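Local atomic coordinates of putative sugar isomerase (PDB entry 3LMZ), a protein that probably acts as a sugar isomerase or related sugar-converting enzyme, built on the xylose isomerase-like TIM barrel. Residues G21-T26 with S229-K234; F27-L32 with D235-F240; D126-I131 with D155-M160. All blocks are in the same frame, centred on the assembly; numbering follows the deposited sequence. Where two conformers were deposited one is given.

Strand 19-22 opens the barrel near the N terminus and leads through a short 3-10 turn into the loop 27-32. About two hundred residues later, strand 227-230 and the loop 235-240 return to the same place. Interaction 1 pairs the two strands and closes the ring of the barrel; interaction 2 packs the loops that follow them. The two contacts cross along the chain and touch in space, M236 CE lying against Y25 O. Interaction 3 is far more local: 155-160 comes back to 126-131 after one helix, within the long excursion that the other two close. It shares the sheet with interaction 1, whereas its centre lies about 29 Å from that of interaction 2.

Interaction 1. Residues G21-T26 with S229-K234; sequences GMAGYT and SLEYEK
G21 with S229 and M22 with L230 pair in parallel register, joining the first strand of the chain to the last and so closing the TIM barrel. L230 N donates to G21 O at 3.0 Å, and A23 N then reaches L230 O, also at 3.0 Å, as both chains leave the sheet. Beyond that point a side chain takes over the pairing. T26, in the 3-10 turn after the strand, carries OG1 beside its own backbone N and opposite the carbonyl carbon (chi1 -64°), which sets the hydroxyl against the other backbone. There it accepts a nearly straight bond from Y232 N (2.9 Å, 165°) and donates to L230 O. That carbonyl is thus gripped by two donors, A23 N and T26 OG1, arriving on opposite faces of its plane. Apolar contacts fill in alongside: A23 CB packs on E231 CB at 3.6 Å, and T26 CG2 lies against Y232 CB.

Further out, Y25 meets two acids. E231 OE2 comes up to Y25 CB, while E233 OE2 approaches CD2 at 3.6 Å, its carboxylate turned almost perpendicular to the ring. The OE1 atoms of both glutamates form salt bridges to K191. E231 OE2 also binds a citrate, probably from the crystallisation liquor, that sits at the end of the barrel where TIM-barrel enzymes keep their active sites. One water links Y25 N to E231 OE2; a second donates to T26 O and Y232 O, 2.8 Å from each.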
ATOM      1  N   GLY A  21       4.425 -13.091   3.467  1.00 12.81           N
ATOM      2  CA  GLY A  21       4.987 -13.680   2.252  1.00 13.01           C
ATOM      3  C   GLY A  21       4.147 -13.398   1.034  1.00 13.35           C
ATOM      4  O   GLY A  21       3.165 -12.640   1.075  1.00 12.26           O
HETATM    5  N   MSE A  22       4.561 -13.997  -0.078  0.50 12.61           N
HETATM    6  CA  MSE A  22       3.804 -13.958  -1.313  0.50 13.22           C
HETATM    7  C   MSE A  22       3.547 -15.372  -1.812  0.50 11.67           C
HETATM    8  O   MSE A  22       4.411 -16.217  -1.864  0.50 14.08           O
HETATM    9  CB  MSE A  22       4.559 -13.177  -2.389  0.50 12.27           C
HETATM   10  CG  MSE A  22       3.722 -12.883  -3.633  0.50 17.19           C
HETATM   11 SE   MSE A  22       2.771 -11.210  -3.261  0.38 14.88          SE
HETATM   12  CE  MSE A  22       4.195  -9.979  -3.513  0.50  8.96           C
ATOM     13  N   ALA A  23       2.302 -15.540  -2.231  1.00 12.27           N
ATOM     14  CA  ALA A  23       1.839 -16.775  -2.837  1.00 12.38           C
ATOM     15  C   ALA A  23       2.273 -16.680  -4.331  1.00 12.62           C
ATOM     16  O   ALA A  23       2.149 -15.603  -4.953  1.00 13.68           O
ATOM     17  CB  ALA A  23       0.259 -16.857  -2.693  1.00 12.52           C
ATOM     18  N   GLY A  24       2.793 -17.774  -4.903  1.00 13.13           N
ATOM     19  CA  GLY A  24       3.354 -17.695  -6.241  1.00 12.26           C
ATOM     20  C   GLY A  24       2.342 -17.387  -7.345  1.00 11.25           C
ATOM     21  O   GLY A  24       2.716 -16.722  -8.347  1.00 13.95           O
ATOM     22  N   TYR A  25       1.094 -17.812  -7.210  1.00 12.51           N
ATOM     23  CA  TYR A  25       0.083 -17.549  -8.232  1.00 12.22           C
ATOM     24  C   TYR A  25      -0.109 -16.058  -8.510  1.00 12.53           C
ATOM     25  O   TYR A  25      -0.514 -15.658  -9.614  1.00 13.82           O
ATOM     26  CB  TYR A  25      -1.241 -18.214  -7.883  1.00 13.56           C
ATOM     27  CG  TYR A  25      -2.294 -18.149  -8.935  1.00 14.78           C
ATOM     28  CD1 TYR A  25      -2.142 -18.867 -10.111  1.00 15.56           C
ATOM     29  CD2 TYR A  25      -3.465 -17.436  -8.736  1.00 16.57           C
ATOM     30  CE1 TYR A  25      -3.153 -18.856 -11.080  1.00 17.86           C
ATOM     31  CE2 TYR A  25      -4.481 -17.454  -9.670  1.00 16.08           C
ATOM     32  CZ  TYR A  25      -4.271 -18.160 -10.864  1.00 17.86           C
ATOM     33  OH  TYR A  25      -5.239 -18.268 -11.872  1.00 21.94           O
ATOM     34  N   THR A  26       0.182 -15.223  -7.494  1.00 12.61           N
ATOM     35  CA  THR A  26       0.153 -13.774  -7.745  1.00 12.18           C
ATOM     36  C   THR A  26       0.923 -13.393  -9.022  1.00 13.32           C
ATOM     37  O   THR A  26       0.553 -12.457  -9.741  1.00 15.36           O
ATOM     38  CB  THR A  26       0.707 -13.044  -6.553  1.00 11.37           C
ATOM     39  OG1 THR A  26      -0.147 -13.283  -5.439  1.00 12.86           O
ATOM     40  CG2 THR A  26       0.816 -11.536  -6.792  1.00 13.50           C
ATOM     41  N   SER A 229       0.511 -15.211   3.203  1.00 12.57           N
ATOM     42  CA  SER A 229       1.028 -15.078   1.847  1.00 12.23           C
ATOM     43  C   SER A 229      -0.015 -14.436   0.948  1.00 12.00           C
ATOM     44  O   SER A 229      -1.149 -14.917   0.826  1.00 12.83           O
ATOM     45  CB  SER A 229       1.438 -16.443   1.338  1.00 14.49           C
ATOM     46  OG  SER A 229       2.657 -16.756   2.007  1.00 15.28           O
ATOM     47  N   LEU A 230       0.327 -13.273   0.397  1.00 12.91           N
ATOM     48  CA  LEU A 230      -0.607 -12.580  -0.455  1.00 13.95           C
ATOM     49  C   LEU A 230      -0.824 -13.282  -1.760  1.00 13.39           C
ATOM     50  O   LEU A 230       0.106 -13.579  -2.494  1.00 12.71           O
ATOM     51  CB  LEU A 230      -0.153 -11.112  -0.721  1.00 13.74           C
ATOM     52  CG  LEU A 230      -0.987 -10.318  -1.727  1.00 14.51           C
ATOM     53  CD1 LEU A 230      -2.392 -10.085  -1.239  1.00 16.52           C
ATOM     54  CD2 LEU A 230      -0.280  -8.984  -2.136  1.00 15.56           C
ATOM     55  N   GLU A 231      -2.079 -13.599  -2.032  1.00 13.73           N
ATOM     56  CA  GLU A 231      -2.480 -14.196  -3.313  1.00 14.05           C
ATOM     57  C   GLU A 231      -3.423 -13.229  -3.999  1.00 14.92           C
ATOM     58  O   GLU A 231      -4.631 -13.173  -3.749  1.00 14.27           O
ATOM     59  CB  GLU A 231      -3.119 -15.569  -3.124  1.00 14.38           C
ATOM     60  CG  GLU A 231      -3.330 -16.281  -4.434  1.00 15.10           C
ATOM     61  CD  GLU A 231      -3.708 -17.738  -4.251  1.00 18.78           C
ATOM     62  OE1 GLU A 231      -4.756 -18.004  -3.588  1.00 16.81           O
ATOM     63  OE2 GLU A 231      -2.976 -18.591  -4.783  1.00 17.58           O
ATOM     64  N   TYR A 232      -2.833 -12.393  -4.834  1.00 13.68           N
ATOM     65  CA  TYR A 232      -3.532 -11.269  -5.471  1.00 14.69           C
ATOM     66  C   TYR A 232      -4.072 -11.645  -6.839  1.00 13.06           C
ATOM     67  O   TYR A 232      -3.290 -11.952  -7.748  1.00 16.49           O
ATOM     68  CB  TYR A 232      -2.623 -10.029  -5.609  1.00 15.92           C
ATOM     69  CG  TYR A 232      -3.386  -8.807  -5.964  1.00 14.09           C
ATOM     70  CD1 TYR A 232      -4.216  -8.244  -5.037  1.00 13.05           C
ATOM     71  CD2 TYR A 232      -3.261  -8.206  -7.178  1.00 14.99           C
ATOM     72  CE1 TYR A 232      -5.018  -7.092  -5.364  1.00 15.09           C
ATOM     73  CE2 TYR A 232      -3.994  -7.030  -7.506  1.00 12.58           C
ATOM     74  CZ  TYR A 232      -4.898  -6.524  -6.610  1.00 14.14           C
ATOM     75  OH  TYR A 232      -5.621  -5.382  -6.926  1.00 14.54           O
ATOM     76  N   GLU A 233      -5.412 -11.709  -6.977  1.00 14.11           N
ATOM     77  CA  GLU A 233      -6.085 -12.279  -8.155  1.00 15.86           C
ATOM     78  C   GLU A 233      -6.976 -11.267  -8.850  1.00 17.42           C
ATOM     79  O   GLU A 233      -8.082 -11.530  -9.274  1.00 21.35           O
ATOM     80  CB  GLU A 233      -6.920 -13.508  -7.758  1.00 16.54           C
ATOM     81  CG  GLU A 233      -6.080 -14.558  -7.016  1.00 21.46           C
ATOM     82  CD  GLU A 233      -6.859 -15.729  -6.385  1.00 22.80           C
ATOM     83  OE1 GLU A 233      -8.008 -15.591  -5.773  1.00 26.16           O
ATOM     84  OE2 GLU A 233      -6.225 -16.808  -6.456  1.00 20.00           O
ATOM     85  N   LYS A 234      -6.486 -10.072  -8.948  1.00 13.79           N
ATOM     86  CA  LYS A 234      -7.103  -8.989  -9.687  1.00 15.37           C
ATOM     87  C   LYS A 234      -6.042  -8.402 -10.600  1.00 13.57           C
ATOM     88  O   LYS A 234      -4.854  -8.378 -10.237  1.00 13.75           O
ATOM     89  CB  LYS A 234      -7.591  -7.946  -8.699  1.00 13.56           C
ATOM     90  CG  LYS A 234      -8.047  -6.610  -9.341  1.00 14.89           C
ATOM     91  CD  LYS A 234      -8.719  -5.706  -8.372  1.00 13.91           C
ATOM     92  CE  LYS A 234      -9.131  -4.332  -8.999  1.00 13.82           C
ATOM     93  NZ  LYS A 234      -9.953  -3.548  -8.008  1.00 15.08           N
TER
HETATM   94  O   HOH W   1      -0.361 -19.567  -5.196  1.00 15.85           O
HETATM   95  O   HOH W   2      -1.718 -10.851  -9.721  1.00 17.75           O

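Interaction 2. Residues F27-L32 with D235-F240; sequences FVNFDL and DMKDPF
The F30 ring takes the edge of F240 on one face, with F240 CZ standing over its centre, 3.7 Å above the plane. This is a T-shaped pair, centroids 4.9 Å apart and planes 70° apart. At the rim of F30, close to its plane, lie two backbone oxygens, K237 O (3.5 Å from CZ) and M236 O, while P239 CD packs obliquely on CE2 at 3.6 Å. F27 offers its own edge to F240, with the two CE1 atoms 3.9 Å apart. Replacing F30 by an alanine is likely to open a gap beside P239 and F240 and leave the F240 edge without the face it rests on.

Next to the rings, N29 bridges the loops. Its CG lies opposite the carbonyl carbon (chi1 -68°), and ND2 donates to M236 O at 3.0 Å along a nearly straight N-H (173°). The acceptor lies in the amide plane of N29, yet the donor stands well above the carbonyl plane of M236. A water held by N29 N also donates to M236 O, giving that oxygen a second bond. V28 CG1 meets the methyl end of M236 crosswise.

F240 also packs on L241 of the second subunit, and R41 of that subunit bonds to D238 O. Two type I turns, F27 to F30 and D235 to D238, shape these neighbouring loops, each leading from a strand into a helix, as beta-alpha loops do in a TIM barrel.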
ATOM      1  N   PHE A  27       2.062 -14.106  -9.254  1.00 11.95           N
ATOM      2  CA  PHE A  27       2.976 -13.861 -10.356  1.00 13.60           C
ATOM      3  C   PHE A  27       2.877 -14.958 -11.419  1.00 14.07           C
ATOM      4  O   PHE A  27       3.832 -15.157 -12.166  1.00 13.88           O
ATOM      5  CB  PHE A  27       4.397 -13.734  -9.775  1.00 13.72           C
ATOM      6  CG  PHE A  27       4.604 -12.479  -8.993  1.00 12.30           C
ATOM      7  CD1 PHE A  27       4.882 -11.279  -9.636  1.00 16.14           C
ATOM      8  CD2 PHE A  27       4.445 -12.469  -7.615  1.00 15.19           C
ATOM      9  CE1 PHE A  27       5.037 -10.105  -8.914  1.00 18.74           C
ATOM     10  CE2 PHE A  27       4.599 -11.278  -6.910  1.00 15.06           C
ATOM     11  CZ  PHE A  27       4.860 -10.120  -7.561  1.00 14.91           C
ATOM     12  N   VAL A  28       1.693 -15.520 -11.671  1.00 13.81           N
ATOM     13  CA  VAL A  28       1.552 -16.549 -12.704  1.00 12.82           C
ATOM     14  C   VAL A  28       1.953 -16.052 -14.076  1.00 14.46           C
ATOM     15  O   VAL A  28       2.437 -16.834 -14.894  1.00 14.37           O
ATOM     16  CB  VAL A  28       0.115 -17.118 -12.733  1.00 15.49           C
ATOM     17  CG1 VAL A  28      -0.943 -16.040 -13.142  1.00 13.97           C
ATOM     18  CG2 VAL A  28       0.008 -18.379 -13.645  1.00 15.35           C
ATOM     19  N   ASN A  29       1.778 -14.744 -14.346  1.00 14.19           N
ATOM     20  CA  ASN A  29       2.100 -14.177 -15.628  1.00 14.44           C
ATOM     21  C   ASN A  29       3.531 -13.599 -15.756  1.00 14.54           C
ATOM     22  O   ASN A  29       3.873 -12.983 -16.803  1.00 17.61           O
ATOM     23  CB  ASN A  29       1.057 -13.106 -16.023  1.00 17.09           C
ATOM     24  CG  ASN A  29      -0.318 -13.717 -16.317  1.00 14.53           C
ATOM     25  OD1 ASN A  29      -0.387 -14.764 -16.951  1.00 17.60           O
ATOM     26  ND2 ASN A  29      -1.371 -13.115 -15.820  1.00 16.98           N
ATOM     27  N   PHE A  30       4.355 -13.779 -14.704  1.00 13.43           N
ATOM     28  CA  PHE A  30       5.677 -13.207 -14.591  1.00 14.62           C
ATOM     29  C   PHE A  30       6.750 -14.208 -14.247  1.00 14.19           C
ATOM     30  O   PHE A  30       6.474 -15.207 -13.562  1.00 15.82           O
ATOM     31  CB  PHE A  30       5.669 -12.043 -13.609  1.00 14.69           C
ATOM     32  CG  PHE A  30       4.704 -10.971 -14.050  1.00 14.29           C
ATOM     33  CD1 PHE A  30       5.056 -10.065 -15.036  1.00 14.73           C
ATOM     34  CD2 PHE A  30       3.400 -11.015 -13.653  1.00 16.99           C
ATOM     35  CE1 PHE A  30       4.154  -9.121 -15.540  1.00 17.04           C
ATOM     36  CE2 PHE A  30       2.478 -10.099 -14.142  1.00 15.42           C
ATOM     37  CZ  PHE A  30       2.855  -9.138 -15.103  1.00 14.94           C
ATOM     38  N   ASP A  31       7.957 -13.978 -14.739  1.00 13.24           N
ATOM     39  CA  ASP A  31       9.067 -14.848 -14.431  1.00 15.02           C
ATOM     40  C   ASP A  31       9.592 -14.682 -13.020  1.00 15.40           C
ATOM     41  O   ASP A  31       9.216 -13.774 -12.261  1.00 13.91           O
ATOM     42  CB  ASP A  31      10.176 -14.808 -15.486  1.00 16.31           C
ATOM     43  CG  ASP A  31      10.823 -13.493 -15.617  1.00 20.73           C
ATOM     44  OD1 ASP A  31      10.792 -12.696 -14.660  1.00 18.35           O
ATOM     45  OD2 ASP A  31      11.442 -13.245 -16.690  1.00 23.99           O
ATOM     46  N   LEU A  32      10.485 -15.587 -12.662  1.00 15.11           N
ATOM     47  CA  LEU A  32      11.045 -15.540 -11.297  1.00 14.23           C
ATOM     48  C   LEU A  32      11.844 -14.268 -11.028  1.00 13.53           C
ATOM     49  O   LEU A  32      11.750 -13.720  -9.917  1.00 13.52           O
ATOM     50  CB  LEU A  32      11.893 -16.783 -11.035  1.00 17.07           C
ATOM     51  CG  LEU A  32      12.493 -16.885  -9.647  1.00 15.14           C
ATOM     52  CD1 LEU A  32      11.451 -16.964  -8.603  1.00 14.41           C
ATOM     53  CD2 LEU A  32      13.429 -18.119  -9.636  1.00 18.69           C
ATOM     54  N   ASP A 235      -6.393  -7.953 -11.806  1.00 14.02           N
ATOM     55  CA  ASP A 235      -5.486  -7.316 -12.737  1.00 14.37           C
ATOM     56  C   ASP A 235      -4.209  -8.155 -12.986  1.00 14.50           C
ATOM     57  O   ASP A 235      -3.092  -7.659 -12.970  1.00 14.18           O
ATOM     58  CB  ASP A 235      -5.093  -5.932 -12.237  1.00 13.49           C
ATOM     59  CG  ASP A 235      -6.260  -4.971 -12.212  1.00 18.43           C
ATOM     60  OD1 ASP A 235      -7.208  -5.086 -13.040  1.00 18.86           O
ATOM     61  OD2 ASP A 235      -6.250  -4.066 -11.352  1.00 16.70           O
HETATM   62  N   MSE A 236      -4.376  -9.477 -13.117  1.00 14.02           N
HETATM   63  CA  MSE A 236      -3.241 -10.382 -13.053  1.00 15.26           C
HETATM   64  C   MSE A 236      -2.246 -10.225 -14.214  1.00 15.16           C
HETATM   65  O   MSE A 236      -1.120 -10.691 -14.088  1.00 15.24           O
HETATM   66  CB  MSE A 236      -3.699 -11.853 -12.945  1.00 13.65           C
HETATM   67  CG  MSE A 236      -4.559 -12.112 -11.716  1.00 14.33           C
HETATM   68 SE   MSE A 236      -4.755 -13.958 -11.311  0.75 17.90          SE
HETATM   69  CE  MSE A 236      -3.059 -14.188 -10.438  1.00 14.98           C
ATOM     70  N   LYS A 237      -2.622  -9.555 -15.311  1.00 14.94           N
ATOM     71  CA  LYS A 237      -1.662  -9.209 -16.355  1.00 17.51           C
ATOM     72  C   LYS A 237      -0.825  -7.956 -16.048  1.00 16.25           C
ATOM     73  O   LYS A 237       0.163  -7.685 -16.746  1.00 16.60           O
ATOM     74  CB  LYS A 237      -2.371  -9.031 -17.698  1.00 20.38           C
ATOM     75  CG  LYS A 237      -3.015 -10.293 -18.159  1.00 21.66           C
ATOM     76  CD  LYS A 237      -3.846 -10.087 -19.444  1.00 29.26           C
ATOM     77  CE  LYS A 237      -5.256  -9.602 -19.160  1.00 40.84           C
ATOM     78  NZ  LYS A 237      -6.208 -10.768 -18.956  1.00 43.68           N
ATOM     79  N   ASP A 238      -1.236  -7.167 -15.052  1.00 16.90           N
ATOM     80  CA  ASP A 238      -0.497  -5.963 -14.594  1.00 15.03           C
ATOM     81  C   ASP A 238      -0.855  -5.634 -13.145  1.00 15.52           C
ATOM     82  O   ASP A 238      -1.503  -4.641 -12.884  1.00 15.10           O
ATOM     83  CB  ASP A 238      -0.753  -4.775 -15.547  1.00 17.36           C
ATOM     84  CG  ASP A 238       0.088  -3.556 -15.219  1.00 19.66           C
ATOM     85  OD1 ASP A 238       1.053  -3.674 -14.452  1.00 18.32           O
ATOM     86  OD2 ASP A 238      -0.255  -2.450 -15.725  1.00 24.71           O
ATOM     87  N   PRO A 239      -0.449  -6.524 -12.222  1.00 14.23           N
ATOM     88  CA  PRO A 239      -0.996  -6.479 -10.861  1.00 13.88           C
ATOM     89  C   PRO A 239      -0.231  -5.591  -9.843  1.00 13.51           C
ATOM     90  O   PRO A 239      -0.577  -5.517  -8.644  1.00 14.90           O
ATOM     91  CB  PRO A 239      -0.878  -7.947 -10.447  1.00 13.49           C
ATOM     92  CG  PRO A 239       0.408  -8.424 -11.113  1.00 15.80           C
ATOM     93  CD  PRO A 239       0.297  -7.794 -12.480  1.00 15.05           C
ATOM     94  N   PHE A 240       0.898  -5.025 -10.313  1.00 14.90           N
ATOM     95  CA  PHE A 240       1.904  -4.460  -9.425  1.00 15.02           C
ATOM     96  C   PHE A 240       1.293  -3.384  -8.499  1.00 14.27           C
ATOM     97  O   PHE A 240       1.549  -3.387  -7.254  1.00 13.31           O
ATOM     98  CB  PHE A 240       3.091  -3.928 -10.227  1.00 13.98           C
ATOM     99  CG  PHE A 240       3.748  -5.013 -11.008  1.00 17.03           C
ATOM    100  CD1 PHE A 240       4.660  -5.862 -10.416  1.00 17.76           C
ATOM    101  CD2 PHE A 240       3.380  -5.240 -12.331  1.00 15.36           C
ATOM    102  CE1 PHE A 240       5.206  -6.911 -11.160  1.00 18.44           C
ATOM    103  CE2 PHE A 240       3.915  -6.291 -13.067  1.00 17.10           C
ATOM    104  CZ  PHE A 240       4.850  -7.104 -12.482  1.00 20.86           C
TER
HETATM  105  O   HOH W   3       0.469 -12.573 -12.630  1.00 14.75           O

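Interaction 3. Residues D126-I131 with D155-M160; sequences DFHYAI and DPRIGM
Strands 128-132 and 158-163, with helix 144-151 between them, make a beta-alpha-beta unit of the barrel, and Y129 with I158, A130 with G159 and I131 with M160 are its parallel bridges. The short strand segments are turned 36° to each other, in keeping with the twist of a barrel wall. Backbone bonds alternate across them: Y129 N to R157 O (2.9 Å), G159 N to Y129 O (2.8 Å), then I131 N to G159 O. Y129, I131, I158 and M160 share the face turned to the surrounding helices, where I131 and I158 both reach T151 and M160 meets A144 and V147. A130 and G159 belong to the other face.

R157, just ahead of its strand, carries most of the side-chain contact. Its CG sits over the centre of the H128 ring, a CH-pi contact 3.9 Å from the centroid; F186 meets the same histidine ring edge-to-face. A bend at chi3 (-68°) swings the guanidinium beyond the imidazole to two acids. R157 NH1 reaches D126 OD1 at 2.9 Å, with the oxygen in the guanidinium plane but approached from above the carboxylate plane. D155 is gripped side-on, NE to OD1 and NH2 to OD2, both at 2.9 Å. The backbone N of R157 also donates to D155 OD1, on its anti lone pair, closing an Asx turn, and K123 forms a further salt bridge to OD2. With three bonds at its NE, NH1 and NH2, the guanidinium is held against rotation. F127 O, 3.5 Å from R157 CB, is buried here without a polar partner.

The salt-bridge network of D126, D155 and R157 thus ties together the two loops that enter adjacent parallel strands, at the N-terminal ends of the two strands of a beta-alpha-beta crossover in a TIM barrel.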
ATOM      1  N   ASP A 126       8.123 -36.617   7.401  1.00 14.79           N
ATOM      2  CA  ASP A 126       7.973 -35.657   8.497  1.00 13.44           C
ATOM      3  C   ASP A 126       7.838 -34.227   7.954  1.00 12.82           C
ATOM      4  O   ASP A 126       8.578 -33.311   8.347  1.00 15.79           O
ATOM      5  CB  ASP A 126       9.143 -35.716   9.481  1.00 14.10           C
ATOM      6  CG  ASP A 126       8.878 -34.902  10.756  1.00 17.16           C
ATOM      7  OD1 ASP A 126       7.679 -34.606  11.154  1.00 16.46           O
ATOM      8  OD2 ASP A 126       9.896 -34.556  11.418  1.00 18.50           O
ATOM      9  N   PHE A 127       6.865 -34.035   7.063  1.00 13.78           N
ATOM     10  CA  PHE A 127       6.496 -32.735   6.514  1.00 12.46           C
ATOM     11  C   PHE A 127       5.055 -32.381   6.957  1.00 13.33           C
ATOM     12  O   PHE A 127       4.254 -33.278   7.261  1.00 14.93           O
ATOM     13  CB  PHE A 127       6.488 -32.746   4.951  1.00 13.46           C
ATOM     14  CG  PHE A 127       7.830 -32.951   4.308  1.00 12.90           C
ATOM     15  CD1 PHE A 127       9.010 -32.761   4.969  1.00 13.93           C
ATOM     16  CD2 PHE A 127       7.869 -33.280   2.948  1.00 15.62           C
ATOM     17  CE1 PHE A 127      10.241 -32.931   4.325  1.00 16.97           C
ATOM     18  CE2 PHE A 127       9.077 -33.434   2.303  1.00 14.55           C
ATOM     19  CZ  PHE A 127      10.244 -33.254   2.974  1.00 14.11           C
ATOM     20  N   HIS A 128       4.770 -31.086   7.033  1.00 12.45           N
ATOM     21  CA  HIS A 128       3.409 -30.601   7.135  1.00 12.19           C
ATOM     22  C   HIS A 128       2.851 -30.448   5.719  1.00 11.43           C
ATOM     23  O   HIS A 128       3.565 -30.188   4.749  1.00 15.29           O
ATOM     24  CB  HIS A 128       3.354 -29.302   7.913  1.00 13.75           C
ATOM     25  CG  HIS A 128       3.475 -29.468   9.405  1.00 15.78           C
ATOM     26  ND1 HIS A 128       4.684 -29.748  10.014  1.00 18.31           N
ATOM     27  CD2 HIS A 128       2.556 -29.395  10.392  1.00 19.68           C
ATOM     28  CE1 HIS A 128       4.494 -29.827  11.323  1.00 21.21           C
ATOM     29  NE2 HIS A 128       3.214 -29.594  11.578  1.00 17.80           N
ATOM     30  N   TYR A 129       1.538 -30.618   5.610  1.00 12.90           N
ATOM     31  CA  TYR A 129       0.806 -30.605   4.378  1.00 12.88           C
ATOM     32  C   TYR A 129      -0.457 -29.760   4.571  1.00 15.79           C
ATOM     33  O   TYR A 129      -1.293 -30.073   5.419  1.00 14.74           O
ATOM     34  CB  TYR A 129       0.410 -32.029   3.980  1.00 14.29           C
ATOM     35  CG  TYR A 129      -0.150 -32.176   2.596  1.00 12.72           C
ATOM     36  CD1 TYR A 129      -1.476 -31.842   2.338  1.00 15.13           C
ATOM     37  CD2 TYR A 129       0.585 -32.692   1.539  1.00 13.98           C
ATOM     38  CE1 TYR A 129      -2.020 -31.986   1.074  1.00 13.40           C
ATOM     39  CE2 TYR A 129       0.058 -32.838   0.285  1.00 14.96           C
ATOM     40  CZ  TYR A 129      -1.254 -32.532   0.063  1.00 17.54           C
ATOM     41  OH  TYR A 129      -1.779 -32.687  -1.197  1.00 15.94           O
ATOM     42  N   ALA A 130      -0.563 -28.667   3.817  1.00 13.92           N
ATOM     43  CA  ALA A 130      -1.616 -27.675   3.973  1.00 13.75           C
ATOM     44  C   ALA A 130      -2.509 -27.713   2.731  1.00 12.54           C
ATOM     45  O   ALA A 130      -2.056 -27.364   1.663  1.00 14.78           O
ATOM     46  CB  ALA A 130      -1.021 -26.266   4.143  1.00 14.24           C
ATOM     47  N   ILE A 131      -3.753 -28.141   2.899  1.00 13.40           N
ATOM     48  CA  ILE A 131      -4.726 -28.261   1.796  1.00 13.36           C
ATOM     49  C   ILE A 131      -5.311 -26.856   1.493  1.00 13.36           C
ATOM     50  O   ILE A 131      -5.859 -26.178   2.391  1.00 13.59           O
ATOM     51  CB  ILE A 131      -5.875 -29.232   2.136  1.00 13.35           C
ATOM     52  CG1 ILE A 131      -5.337 -30.647   2.346  1.00 13.22           C
ATOM     53  CG2 ILE A 131      -6.936 -29.179   1.018  1.00 14.06           C
ATOM     54  CD1 ILE A 131      -6.242 -31.586   3.045  1.00 13.47           C
ATOM     55  N   ASP A 155      -3.347 -37.737  10.510  1.00 13.02           N
ATOM     56  CA  ASP A 155      -2.114 -37.314  11.130  1.00 10.55           C
ATOM     57  C   ASP A 155      -2.183 -35.794  11.447  1.00 12.98           C
ATOM     58  O   ASP A 155      -2.683 -35.006  10.633  1.00 13.45           O
ATOM     59  CB  ASP A 155      -0.972 -37.562  10.143  1.00 12.68           C
ATOM     60  CG  ASP A 155       0.387 -37.450  10.770  1.00 11.76           C
ATOM     61  OD1 ASP A 155       0.792 -36.288  11.038  1.00 14.97           O
ATOM     62  OD2 ASP A 155       1.018 -38.513  11.036  1.00 13.72           O
ATOM     63  N   PRO A 156      -1.654 -35.397  12.617  1.00 11.43           N
ATOM     64  CA  PRO A 156      -1.651 -33.993  13.011  1.00 12.86           C
ATOM     65  C   PRO A 156      -0.938 -33.049  12.042  1.00 12.59           C
ATOM     66  O   PRO A 156      -1.178 -31.823  12.083  1.00 14.49           O
ATOM     67  CB  PRO A 156      -0.922 -34.026  14.331  1.00 15.73           C
ATOM     68  CG  PRO A 156      -1.141 -35.332  14.860  1.00 23.50           C
ATOM     69  CD  PRO A 156      -1.192 -36.273  13.705  1.00 17.02           C
ATOM     70  N   ARG A 157      -0.035 -33.573  11.186  1.00 11.74           N
ATOM     71  CA  ARG A 157       0.683 -32.776  10.215  1.00 13.40           C
ATOM     72  C   ARG A 157      -0.080 -32.417   8.920  1.00 12.71           C
ATOM     73  O   ARG A 157       0.444 -31.716   8.079  1.00 15.31           O
ATOM     74  CB  ARG A 157       2.016 -33.452   9.909  1.00 14.97           C
ATOM     75  CG  ARG A 157       3.012 -33.439  11.062  1.00 15.86           C
ATOM     76  CD  ARG A 157       4.134 -34.416  10.855  1.00 15.09           C
ATOM     77  NE  ARG A 157       3.652 -35.799  10.931  1.00 14.90           N
ATOM     78  CZ  ARG A 157       4.421 -36.867  11.059  1.00 14.77           C
ATOM     79  NH1 ARG A 157       5.751 -36.769  11.153  1.00 14.14           N
ATOM     80  NH2 ARG A 157       3.868 -38.083  11.163  1.00 15.58           N
ATOM     81  N   ILE A 158      -1.317 -32.911   8.794  1.00 13.18           N
ATOM     82  CA  ILE A 158      -2.188 -32.592   7.701  1.00 13.81           C
ATOM     83  C   ILE A 158      -3.213 -31.554   8.154  1.00 13.05           C
ATOM     84  O   ILE A 158      -3.899 -31.707   9.137  1.00 14.35           O
ATOM     85  CB  ILE A 158      -2.926 -33.799   7.158  1.00 12.96           C
ATOM     86  CG1 ILE A 158      -1.966 -34.931   6.784  1.00 16.04           C
ATOM     87  CG2 ILE A 158      -3.732 -33.350   5.960  1.00 15.00           C
ATOM     88  CD1 ILE A 158      -2.654 -36.272   6.388  1.00 18.17           C
ATOM     89  N   GLY A 159      -3.255 -30.436   7.439  1.00 13.04           N
ATOM     90  CA  GLY A 159      -4.216 -29.375   7.734  1.00 14.58           C
ATOM     91  C   GLY A 159      -4.592 -28.583   6.495  1.00 12.13           C
ATOM     92  O   GLY A 159      -4.664 -29.112   5.400  1.00 13.98           O
HETATM   93  N   MSE A 160      -4.727 -27.290   6.717  1.00 13.32           N
HETATM   94  CA  MSE A 160      -5.215 -26.343   5.711  1.00 14.47           C
HETATM   95  C   MSE A 160      -4.273 -25.177   5.495  1.00 12.59           C
HETATM   96  O   MSE A 160      -3.512 -24.766   6.377  1.00 14.47           O
HETATM   97  CB  MSE A 160      -6.619 -25.786   6.071  1.00 12.26           C
HETATM   98  CG  MSE A 160      -6.654 -24.810   7.252  1.00 12.92           C
HETATM   99 SE   MSE A 160      -8.464 -24.367   7.689  0.75 16.04          SE
HETATM  100  CE  MSE A 160      -8.920 -26.025   8.524  1.00 13.93           C
TER